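Local coordinates for protein uronate isomerase (Bacillus halodurans C-125, PDB 3HK9) that probably interconverts uronic acids such as D-glucuronate and their keto isomers, as uronate isomerases of the amidohydrolase superfamily do, and binds zinc, at residues A[27-32]-A[138-143]; A[220-225]-A[253-258]; A[299-304]-A[325-330]. All coordinates share one frame; numbering follows the deposited sequence.

Contact 1. Residues A[27-32]-A[138-143]; sequences THLFSP and SDVVMT. With ZN (zinc ion), chain P; REL (D-glucuronic acid), chain M.
Thr27 and Thr143 grip each other's segments through two hydroxyl-to-carbonyl hydrogen bonds. OG1 of Thr27 donates to O of Val141 over 2.6 Å, arriving from above the carbonyl plane instead of along a lone pair, and OG1 in turn accepts from N of Leu29 two residues on, which closes an ST turn. The torsion behind this sets OG1 between the backbone N and the carbonyl carbon (chi1 75°), with CG2 beside the N. In the reverse direction OG1 of Thr143 donates to O of Thr27 at 3.0 Å, tilted from that carbonyl's plane. Water 1 adds a third tie, giving a proton to O of Leu29 and accepting from N of Thr143; it lies over one face of the Phe30 ring, toward the rim.

Apolar contacts fill in around these bonds. CG1 of Val140 abuts Thr27, the two side chains crossing at about a right angle, and CB of Leu29 reaches the same methyl at 4.2 Å. CG of Met142 passes 3.1 Å from O of Leu29, and its SD lies 5.3 Å from the centroid of the Phe30 ring, an oblique Met-aromatic contact.

One of the metal bonds is made by NE2 of His28, 2.1 Å from the zinc ion. The sugar chelates the zinc through O5 and O6B, while His26 and Asp355 supply the remaining protein ligands. Thr143 lies alongside the His28 ring, pointing the same way. With both neighbours of His28 in the chain bonded to segment 138-143, directly or through water, the chemistry implies a metal ligand carried on a well-fixed backbone.

Contact 2. Residues A[220-225]-A[253-258]; sequences MAVSLP and IPFAMM. With REL (D-glucuronic acid), chain M.
Met220 to Leu224 runs parallel to Phe255 to Met258 in neighbouring strands whose axes approach to 4.7 Å at 15°, with Met220 paired with Phe255 and Ser223 with Met258. The bonds alternate from strand to strand: N of Met220 donates to O of Pro254, just before the strand, O of Met220 takes N of Ala256 at 2.7 Å, and O of Val222 takes N of Met258. The bond from N of Val222 to O of Ala256 is bent and weak, whereas N of Leu224 closes the series on O of Met258 at 2.8 Å.

On one face of the sheet Val222 meets Phe255. CG1 of the valine sits between its backbone N and carbonyl carbon (chi1 61°) and presses obliquely on the far end of the phenyl ring, 3.6 Å from CZ. The ring's edge turns to O of Met220, and CG of Met257, from the next residue but one, lies over one of its faces. Leu224 leans over as well, its CD1 4.3 Å from CB of Met257. Helix 235-250 packs on Met220 and Leu224 from this side.

The other face carries Ala221, Ala256, Ser223 and Met258, the last two bordering the sugar. Ala221 and Ala256 meet methyl to methyl, their CB atoms 3.7 Å apart. Beyond them Met258, bent at chi2 and chi3, brings CE to 3.1 Å from O6B of the glucuronic acid, and CB of Ser223 lies 3.7 Å from its O6A. OG of Ser223 is hydrogen-bonded to OD2 of Asp172.

Strand 220-224, helix 235-250 and strand 255-262 form a beta-alpha-beta crossover unit, as expected of the distorted TIM barrel of the amidohydrolase superfamily, with the substrate site at the C-terminal ends of the strands.

Contact 3. Residues A[299-304]-A[325-330]; sequences TMLSRE and WWFMNN. With REL (D-glucuronic acid), chain M; CO3 (carbonate ion), chain N.
Leu301 CD1 sits over one face of the Trp325 indole, where the end of strand 296-300 meets the loop after strand 319-321 in what is probably a distorted TIM barrel. It is a CH-pi contact, 4.2 Å from the centroid of the six-membered ring. With CG anti to the backbone N (chi1 -163°), the leucine drives its branches into the loop: CD1 also meets CB of Trp326 at 3.3 Å, and CD2 lies against CD2 and CE2 of Phe327.

Thr299 crosses Trp325 at about a right angle, and its OG1, hydrogen-bonded to O of Phe322, shares water 2 with O of Met300 and N of Trp325. The edge of that indole carrying NE1 serves the ligand, donating almost straight to O5 of the sugar.

Trp326 lies between layers, CE2 of Phe327 over one face and C1 of the sugar over the opposite one, while its NE1 bonds O3 of the carbonate ion, probably from the crystallisation liquor, at 2.8 Å. With an alanine in place of Trp326, the sugar would probably lose the wall beside C1 and the carbonate its indole donor.

Arg303 points off to Glu336 of its own chain and to Glu336 of the second subunit. Met328, bent at chi2 and chi3, curls back against segment 299-304 until its CE rests 3.3 Å from O of Leu301 and 3.4 Å from N of Arg303.

In the fold
Along the chain the contacts come in series, contact 1 first and contact 3 last, yet all three touch the same sugar. Contacts 2 and 3 have centres about 15 Å apart and meet directly: strands 255-262 and 296-300 are neighbours in one mixed sheet, and Met258 packs on both Thr299 and Trp325. Contact 1 lies on another run of parallel strands (22-24, 137-141, 165-166), probably part of the same distorted barrel; its centre is about 17 Å from that of contact 2 and 21 Å from that of contact 3. It touches neither, but the sugar and the zinc ligands His26 and Asp355 lie between, consistent with an active site assembled at strand ends.

Contact 1. Residues A[27-32]-A[138-143]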
loop_
_atom_site.group_PDB
_atom_site.type_symbol
_atom_site.label_atom_id
_atom_site.label_comp_id
_atom_site.label_asym_id
_atom_site.label_seq_id
_atom_site.Cartn_x
_atom_site.Cartn_y
_atom_site.Cartn_z
ATOM N N THR A 27 27.530 25.099 51.537
ATOM C CA THR A 27 26.550 26.028 50.985
ATOM C C THR A 27 27.134 27.436 51.070
ATOM O O THR A 27 28.183 27.654 51.684
ATOM C CB THR A 27 25.255 26.049 51.812
ATOM O OG1 THR A 27 25.487 26.777 53.028
ATOM C CG2 THR A 27 24.810 24.628 52.165
ATOM N N HIS A 28 26.440 28.385 50.452
ATOM C CA HIS A 28 26.847 29.779 50.491
ATOM C C HIS A 28 25.719 30.547 51.165
ATOM O O HIS A 28 25.397 31.678 50.797
ATOM C CB HIS A 28 27.105 30.292 49.079
ATOM C CG HIS A 28 28.305 29.670 48.444
ATOM N ND1 HIS A 28 29.591 30.064 48.745
ATOM C CD2 HIS A 28 28.421 28.627 47.588
ATOM C CE1 HIS A 28 30.446 29.288 48.103
ATOM N NE2 HIS A 28 29.762 28.408 47.394
ATOM N N LEU A 29 25.113 29.894 52.153
ATOM C CA LEU A 29 24.032 30.487 52.923
ATOM C C LEU A 29 24.613 30.936 54.262
ATOM O O LEU A 29 25.684 30.482 54.667
ATOM C CB LEU A 29 22.916 29.458 53.151
ATOM C CG LEU A 29 22.345 28.805 51.888
ATOM C CD1 LEU A 29 21.305 27.756 52.269
ATOM C CD2 LEU A 29 21.732 29.874 50.990
ATOM N N PHE A 30 23.907 31.824 54.947
ATOM C CA PHE A 30 24.370 32.333 56.234
ATOM C C PHE A 30 23.208 32.327 57.218
ATOM O O PHE A 30 22.060 32.525 56.818
ATOM C CB PHE A 30 24.876 33.770 56.074
ATOM C CG PHE A 30 26.009 33.912 55.097
ATOM C CD1 PHE A 30 27.328 33.758 55.514
ATOM C CD2 PHE A 30 25.756 34.183 53.755
ATOM C CE1 PHE A 30 28.385 33.873 54.609
ATOM C CE2 PHE A 30 26.808 34.297 52.833
ATOM C CZ PHE A 30 28.123 34.142 53.264
ATOM N N SER A 31 23.500 32.088 58.495
ATOM C CA SER A 31 22.458 32.106 59.515
ATOM C C SER A 31 21.763 33.450 59.300
ATOM O O SER A 31 22.427 34.465 59.081
ATOM C CB SER A 31 23.074 32.051 60.910
ATOM O OG SER A 31 22.070 31.906 61.898
ATOM N N PRO A 32 20.423 33.474 59.354
ATOM C CA PRO A 32 19.664 34.713 59.149
ATOM C C PRO A 32 20.102 35.937 59.959
ATOM O O PRO A 32 20.014 37.063 59.472
ATOM C CB PRO A 32 18.223 34.286 59.444
ATOM C CG PRO A 32 18.400 33.158 60.417
ATOM C CD PRO A 32 19.539 32.391 59.813
ATOM N N SER A 138 18.418 19.794 58.342
ATOM C CA SER A 138 18.593 20.121 59.749
ATOM C C SER A 138 19.826 20.974 60.031
ATOM O O SER A 138 19.827 21.785 60.960
ATOM C CB SER A 138 18.677 18.837 60.577
ATOM O OG SER A 138 19.823 18.081 60.227
ATOM N N ASP A 139 20.868 20.801 59.222
ATOM C CA ASP A 139 22.117 21.527 59.425
ATOM C C ASP A 139 22.713 22.077 58.136
ATOM O O ASP A 139 22.831 21.360 57.137
ATOM C CB ASP A 139 23.128 20.600 60.100
ATOM C CG ASP A 139 22.667 20.142 61.466
ATOM O OD1 ASP A 139 22.955 20.853 62.452
ATOM O OD2 ASP A 139 22.006 19.085 61.551
ATOM N N VAL A 140 23.105 23.347 58.182
ATOM C CA VAL A 140 23.685 24.020 57.030
ATOM C C VAL A 140 25.106 24.498 57.290
ATOM O O VAL A 140 25.356 25.272 58.219
ATOM C CB VAL A 140 22.840 25.251 56.625
ATOM C CG1 VAL A 140 23.470 25.947 55.428
ATOM C CG2 VAL A 140 21.419 24.826 56.316
ATOM N N VAL A 141 26.043 24.036 56.471
ATOM C CA VAL A 141 27.426 24.469 56.607
ATOM C C VAL A 141 27.616 25.645 55.655
ATOM O O VAL A 141 27.281 25.566 54.467
ATOM C CB VAL A 141 28.421 23.351 56.248
ATOM C CG1 VAL A 141 29.840 23.917 56.193
ATOM C CG2 VAL A 141 28.336 22.234 57.280
ATOM N N MET A 142 28.139 26.739 56.189
ATOM C CA MET A 142 28.362 27.953 55.414
ATOM C C MET A 142 29.788 27.973 54.888
ATOM O O MET A 142 30.588 27.083 55.171
ATOM C CB MET A 142 28.183 29.197 56.299
ATOM C CG MET A 142 26.933 29.240 57.166
ATOM S SD MET A 142 26.943 30.676 58.320
ATOM C CE MET A 142 27.984 30.017 59.642
ATOM N N THR A 143 30.088 29.011 54.115
ATOM C CA THR A 143 31.426 29.236 53.593
ATOM C C THR A 143 31.748 30.608 54.175
ATOM O O THR A 143 31.224 31.627 53.710
ATOM C CB THR A 143 31.455 29.324 52.056
ATOM O OG1 THR A 143 31.107 28.055 51.491
ATOM C CG2 THR A 143 32.850 29.715 51.580
HETATM ZN ZN ZN P . 30.511 26.525 46.671
HETATM O O6A REL M . 34.339 27.635 45.390
HETATM C C6 REL M . 33.123 27.431 45.674
HETATM O O6B REL M . 32.662 27.296 46.821
HETATM C C5 REL M . 32.163 27.338 44.485
HETATM O O5 REL M . 31.124 26.410 44.824
HETATM C C4 REL M . 31.512 28.705 44.116
HETATM O O4 REL M . 32.593 29.590 43.754
HETATM C C3 REL M . 30.498 28.650 42.937
HETATM O O3 REL M . 30.141 29.972 42.479
HETATM C C2 REL M . 29.222 27.875 43.341
HETATM O O2 REL M . 28.135 28.744 43.624
HETATM C C1 REL M . 28.826 26.877 42.244
HETATM O O1 REL M . 28.242 25.824 42.516
HETATM O O HOH W 1 28.162 30.920 53.293
#

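Contact 2. Residues A[220-225]-A[253-258]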
loop_
_atom_site.group_PDB
_atom_site.type_symbol
_atom_site.label_atom_id
_atom_site.label_comp_id
_atom_site.label_asym_id
_atom_site.label_seq_id
_atom_site.Cartn_x
_atom_site.Cartn_y
_atom_site.Cartn_z
ATOM N N MET A 220 38.409 23.571 57.384
ATOM C CA MET A 220 39.033 24.688 56.678
ATOM C C MET A 220 38.949 24.278 55.208
ATOM O O MET A 220 39.176 23.109 54.871
ATOM C CB MET A 220 40.497 24.860 57.095
ATOM C CG MET A 220 40.686 25.462 58.479
ATOM S SD MET A 220 42.436 25.581 58.914
ATOM C CE MET A 220 42.758 23.915 59.511
ATOM N N ALA A 221 38.626 25.225 54.337
ATOM C CA ALA A 221 38.475 24.916 52.922
ATOM C C ALA A 221 39.190 25.866 51.968
ATOM O O ALA A 221 39.623 26.956 52.353
ATOM C CB ALA A 221 36.999 24.873 52.580
ATOM N N VAL A 222 39.292 25.433 50.715
ATOM C CA VAL A 222 39.920 26.206 49.649
ATOM C C VAL A 222 39.531 25.598 48.308
ATOM O O VAL A 222 39.336 24.379 48.215
ATOM C CB VAL A 222 41.462 26.172 49.756
ATOM C CG1 VAL A 222 41.969 24.744 49.631
ATOM C CG2 VAL A 222 42.078 27.037 48.667
ATOM N N SER A 223 39.386 26.436 47.283
ATOM C CA SER A 223 39.076 25.934 45.945
ATOM C C SER A 223 40.408 26.066 45.228
ATOM O O SER A 223 41.136 27.037 45.438
ATOM C CB SER A 223 37.982 26.765 45.251
ATOM O OG SER A 223 38.434 28.058 44.896
ATOM N N LEU A 224 40.739 25.082 44.402
ATOM C CA LEU A 224 42.018 25.071 43.711
ATOM C C LEU A 224 41.899 24.851 42.207
ATOM O O LEU A 224 40.936 24.258 41.726
ATOM C CB LEU A 224 42.899 23.983 44.328
ATOM C CG LEU A 224 43.169 24.119 45.828
ATOM C CD1 LEU A 224 43.658 22.781 46.368
ATOM C CD2 LEU A 224 44.202 25.236 46.079
ATOM N N PRO A 225 42.901 25.315 41.442
ATOM C CA PRO A 225 42.914 25.178 39.984
ATOM C C PRO A 225 43.335 23.788 39.516
ATOM O O PRO A 225 43.876 23.003 40.292
ATOM C CB PRO A 225 43.917 26.242 39.560
ATOM C CG PRO A 225 44.952 26.124 40.647
ATOM C CD PRO A 225 44.092 26.047 41.910
ATOM N N ILE A 253 40.932 19.049 62.678
ATOM C CA ILE A 253 39.962 19.632 61.757
ATOM C C ILE A 253 40.308 19.226 60.325
ATOM O O ILE A 253 41.426 19.438 59.867
ATOM C CB ILE A 253 39.968 21.176 61.854
ATOM C CG1 ILE A 253 39.621 21.606 63.280
ATOM C CG2 ILE A 253 38.961 21.770 60.888
ATOM C CD1 ILE A 253 39.598 23.117 63.477
ATOM N N PRO A 254 39.349 18.627 59.601
ATOM C CA PRO A 254 39.626 18.219 58.224
ATOM C C PRO A 254 39.884 19.390 57.278
ATOM O O PRO A 254 39.433 20.512 57.510
ATOM C CB PRO A 254 38.383 17.412 57.845
ATOM C CG PRO A 254 37.307 18.012 58.700
ATOM C CD PRO A 254 37.997 18.212 60.015
ATOM N N PHE A 255 40.625 19.110 56.213
ATOM C CA PHE A 255 40.967 20.108 55.208
ATOM C C PHE A 255 40.167 19.790 53.952
ATOM O O PHE A 255 40.330 18.724 53.364
ATOM C CB PHE A 255 42.476 20.051 54.933
ATOM C CG PHE A 255 42.953 21.021 53.881
ATOM C CD1 PHE A 255 42.405 22.295 53.779
ATOM C CD2 PHE A 255 43.989 20.672 53.020
ATOM C CE1 PHE A 255 42.884 23.215 52.834
ATOM C CE2 PHE A 255 44.477 21.581 52.071
ATOM C CZ PHE A 255 43.924 22.853 51.979
ATOM N N ALA A 256 39.284 20.707 53.560
ATOM C CA ALA A 256 38.449 20.522 52.377
ATOM C C ALA A 256 39.083 21.153 51.144
ATOM O O ALA A 256 39.410 22.336 51.151
ATOM C CB ALA A 256 37.069 21.126 52.612
ATOM N N MET A 257 39.250 20.359 50.088
ATOM C CA MET A 257 39.838 20.846 48.842
ATOM C C MET A 257 38.858 20.642 47.709
ATOM O O MET A 257 38.449 19.514 47.431
ATOM C CB MET A 257 41.137 20.100 48.516
ATOM C CG MET A 257 42.236 20.241 49.561
ATOM S SD MET A 257 43.772 19.409 49.074
ATOM C CE MET A 257 43.340 17.699 49.370
ATOM N N MET A 258 38.471 21.732 47.058
ATOM C CA MET A 258 37.540 21.650 45.942
ATOM C C MET A 258 38.395 21.978 44.723
ATOM O O MET A 258 38.714 23.143 44.451
ATOM C CB MET A 258 36.411 22.653 46.157
ATOM C CG MET A 258 35.930 22.657 47.603
ATOM S SD MET A 258 34.181 23.019 47.762
ATOM C CE MET A 258 34.206 24.768 47.690
HETATM O O6A REL M . 34.339 27.635 45.390
HETATM C C6 REL M . 33.123 27.431 45.674
HETATM O O6B REL M . 32.662 27.296 46.821
HETATM C C5 REL M . 32.163 27.338 44.485
HETATM O O5 REL M . 31.124 26.410 44.824
HETATM C C4 REL M . 31.512 28.705 44.116
HETATM O O4 REL M . 32.593 29.590 43.754
HETATM C C3 REL M . 30.498 28.650 42.937
HETATM O O3 REL M . 30.141 29.972 42.479
HETATM C C2 REL M . 29.222 27.875 43.341
HETATM O O2 REL M . 28.135 28.744 43.624
HETATM C C1 REL M . 28.826 26.877 42.244
HETATM O O1 REL M . 28.242 25.824 42.516
#

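Contact 3. Residues A[299-304]-A[325-330]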
loop_
_atom_site.group_PDB
_atom_site.type_symbol
_atom_site.label_atom_id
_atom_site.label_comp_id
_atom_site.label_asym_id
_atom_site.label_seq_id
_atom_site.Cartn_x
_atom_site.Cartn_y
_atom_site.Cartn_z
ATOM N N THR A 299 36.356 17.148 46.628
ATOM C CA THR A 299 35.341 17.134 45.590
ATOM C C THR A 299 36.079 17.749 44.408
ATOM O O THR A 299 36.902 18.645 44.592
ATOM C CB THR A 299 34.097 17.987 45.971
ATOM O OG1 THR A 299 33.013 17.662 45.090
ATOM C CG2 THR A 299 34.394 19.484 45.862
ATOM N N MET A 300 35.828 17.259 43.200
ATOM C CA MET A 300 36.524 17.805 42.045
ATOM C C MET A 300 35.542 18.298 40.987
ATOM O O MET A 300 34.414 17.816 40.900
ATOM C CB MET A 300 37.497 16.757 41.494
ATOM C CG MET A 300 38.527 16.315 42.548
ATOM S SD MET A 300 39.792 15.173 41.953
ATOM C CE MET A 300 41.029 16.372 41.319
ATOM N N LEU A 301 35.972 19.265 40.185
ATOM C CA LEU A 301 35.098 19.862 39.183
ATOM C C LEU A 301 35.026 19.182 37.819
ATOM O O LEU A 301 34.005 19.266 37.134
ATOM C CB LEU A 301 35.483 21.330 38.997
ATOM C CG LEU A 301 34.455 22.222 38.293
ATOM C CD1 LEU A 301 33.144 22.186 39.079
ATOM C CD2 LEU A 301 34.984 23.654 38.202
ATOM N N SER A 302 36.098 18.512 37.420
ATOM C CA SER A 302 36.120 17.865 36.113
ATOM C C SER A 302 35.468 16.497 36.091
ATOM O O SER A 302 35.751 15.659 36.936
ATOM C CB SER A 302 37.558 17.731 35.611
ATOM O OG SER A 302 37.582 17.045 34.376
ATOM N N ARG A 303 34.604 16.275 35.107
ATOM C CA ARG A 303 33.931 14.997 34.956
ATOM C C ARG A 303 34.967 13.872 34.832
ATOM O O ARG A 303 34.747 12.753 35.303
ATOM C CB ARG A 303 33.056 15.002 33.696
ATOM C CG ARG A 303 32.254 13.721 33.509
ATOM C CD ARG A 303 31.716 13.569 32.095
ATOM N NE ARG A 303 30.881 12.377 31.977
ATOM C CZ ARG A 303 30.558 11.784 30.831
ATOM N NH1 ARG A 303 31.004 12.265 29.671
ATOM N NH2 ARG A 303 29.778 10.711 30.846
ATOM N N GLU A 304 36.096 14.194 34.208
ATOM C CA GLU A 304 37.168 13.239 33.963
ATOM C C GLU A 304 38.034 12.840 35.168
ATOM O O GLU A 304 38.857 11.914 35.068
ATOM C CB GLU A 304 38.049 13.773 32.829
ATOM C CG GLU A 304 37.383 13.781 31.444
ATOM C CD GLU A 304 36.133 14.664 31.326
ATOM O OE1 GLU A 304 36.178 15.858 31.699
ATOM O OE2 GLU A 304 35.097 14.165 30.832
ATOM N N TRP A 325 29.803 18.591 42.625
ATOM C CA TRP A 325 30.035 20.021 42.587
ATOM C C TRP A 325 29.883 20.806 41.292
ATOM O O TRP A 325 30.453 20.445 40.259
ATOM C CB TRP A 325 31.432 20.269 43.162
ATOM C CG TRP A 325 31.833 21.704 43.321
ATOM C CD1 TRP A 325 31.058 22.732 43.784
ATOM C CD2 TRP A 325 33.149 22.248 43.134
ATOM N NE1 TRP A 325 31.812 23.878 43.904
ATOM C CE2 TRP A 325 33.099 23.610 43.515
ATOM C CE3 TRP A 325 34.367 21.715 42.686
ATOM C CZ2 TRP A 325 34.222 24.448 43.462
ATOM C CZ3 TRP A 325 35.489 22.553 42.633
ATOM C CH2 TRP A 325 35.403 23.905 43.021
ATOM N N TRP A 326 29.075 21.864 41.361
ATOM C CA TRP A 326 28.928 22.808 40.259
ATOM C C TRP A 326 28.493 22.238 38.906
ATOM O O TRP A 326 27.321 21.931 38.690
ATOM C CB TRP A 326 30.283 23.501 40.114
ATOM C CG TRP A 326 30.292 24.907 39.646
ATOM C CD1 TRP A 326 29.379 25.525 38.836
ATOM C CD2 TRP A 326 31.340 25.851 39.868
ATOM N NE1 TRP A 326 29.807 26.801 38.538
ATOM C CE2 TRP A 326 31.008 27.022 39.161
ATOM C CE3 TRP A 326 32.535 25.815 40.599
ATOM C CZ2 TRP A 326 31.830 28.153 39.163
ATOM C CZ3 TRP A 326 33.349 26.933 40.601
ATOM C CH2 TRP A 326 32.991 28.090 39.885
ATOM N N PHE A 327 29.443 22.131 37.982
ATOM C CA PHE A 327 29.158 21.602 36.652
ATOM C C PHE A 327 28.907 20.091 36.723
ATOM O O PHE A 327 28.466 19.478 35.755
ATOM C CB PHE A 327 30.319 21.933 35.703
ATOM C CG PHE A 327 30.660 23.404 35.663
ATOM C CD1 PHE A 327 29.693 24.347 35.313
ATOM C CD2 PHE A 327 31.925 23.852 36.023
ATOM C CE1 PHE A 327 29.980 25.718 35.329
ATOM C CE2 PHE A 327 32.227 25.223 36.043
ATOM C CZ PHE A 327 31.251 26.153 35.697
ATOM N N MET A 328 29.197 19.500 37.878
ATOM C CA MET A 328 28.957 18.073 38.103
ATOM C C MET A 328 27.525 17.897 38.628
ATOM O O MET A 328 26.964 16.801 38.574
ATOM C CB MET A 328 29.923 17.513 39.158
ATOM C CG MET A 328 31.409 17.516 38.776
ATOM S SD MET A 328 31.803 16.352 37.448
ATOM C CE MET A 328 31.546 17.403 36.023
ATOM N N ASN A 329 26.938 18.988 39.125
ATOM C CA ASN A 329 25.597 18.952 39.711
ATOM C C ASN A 329 24.442 18.935 38.716
ATOM O O ASN A 329 23.523 19.751 38.785
ATOM C CB ASN A 329 25.438 20.124 40.675
ATOM C CG ASN A 329 24.362 19.886 41.707
ATOM O OD1 ASN A 329 23.938 18.751 41.933
ATOM N ND2 ASN A 329 23.924 20.956 42.359
ATOM N N ASN A 330 24.500 17.977 37.800
ATOM C CA ASN A 330 23.484 17.788 36.776
ATOM C C ASN A 330 23.091 16.314 36.790
ATOM O O ASN A 330 23.946 15.440 36.908
ATOM C CB ASN A 330 24.052 18.194 35.418
ATOM C CG ASN A 330 24.368 19.672 35.354
ATOM O OD1 ASN A 330 23.461 20.507 35.282
ATOM N ND2 ASN A 330 25.658 20.011 35.403
HETATM O O6A REL M . 34.339 27.635 45.390
HETATM C C6 REL M . 33.123 27.431 45.674
HETATM O O6B REL M . 32.662 27.296 46.821
HETATM C C5 REL M . 32.163 27.338 44.485
HETATM O O5 REL M . 31.124 26.410 44.824
HETATM C C4 REL M . 31.512 28.705 44.116
HETATM O O4 REL M . 32.593 29.590 43.754
HETATM C C3 REL M . 30.498 28.650 42.937
HETATM O O3 REL M . 30.141 29.972 42.479
HETATM C C2 REL M . 29.222 27.875 43.341
HETATM O O2 REL M . 28.135 28.744 43.624
HETATM C C1 REL M . 28.826 26.877 42.244
HETATM O O1 REL M . 28.242 25.824 42.516
HETATM C C CO3 N . 28.280 29.183 35.867
HETATM O O1 CO3 N . 28.340 28.707 34.644
HETATM O O2 CO3 N . 27.284 29.941 36.224
HETATM O O3 CO3 N . 29.148 28.812 36.754
HETATM O O HOH W 2 32.089 16.973 42.457
#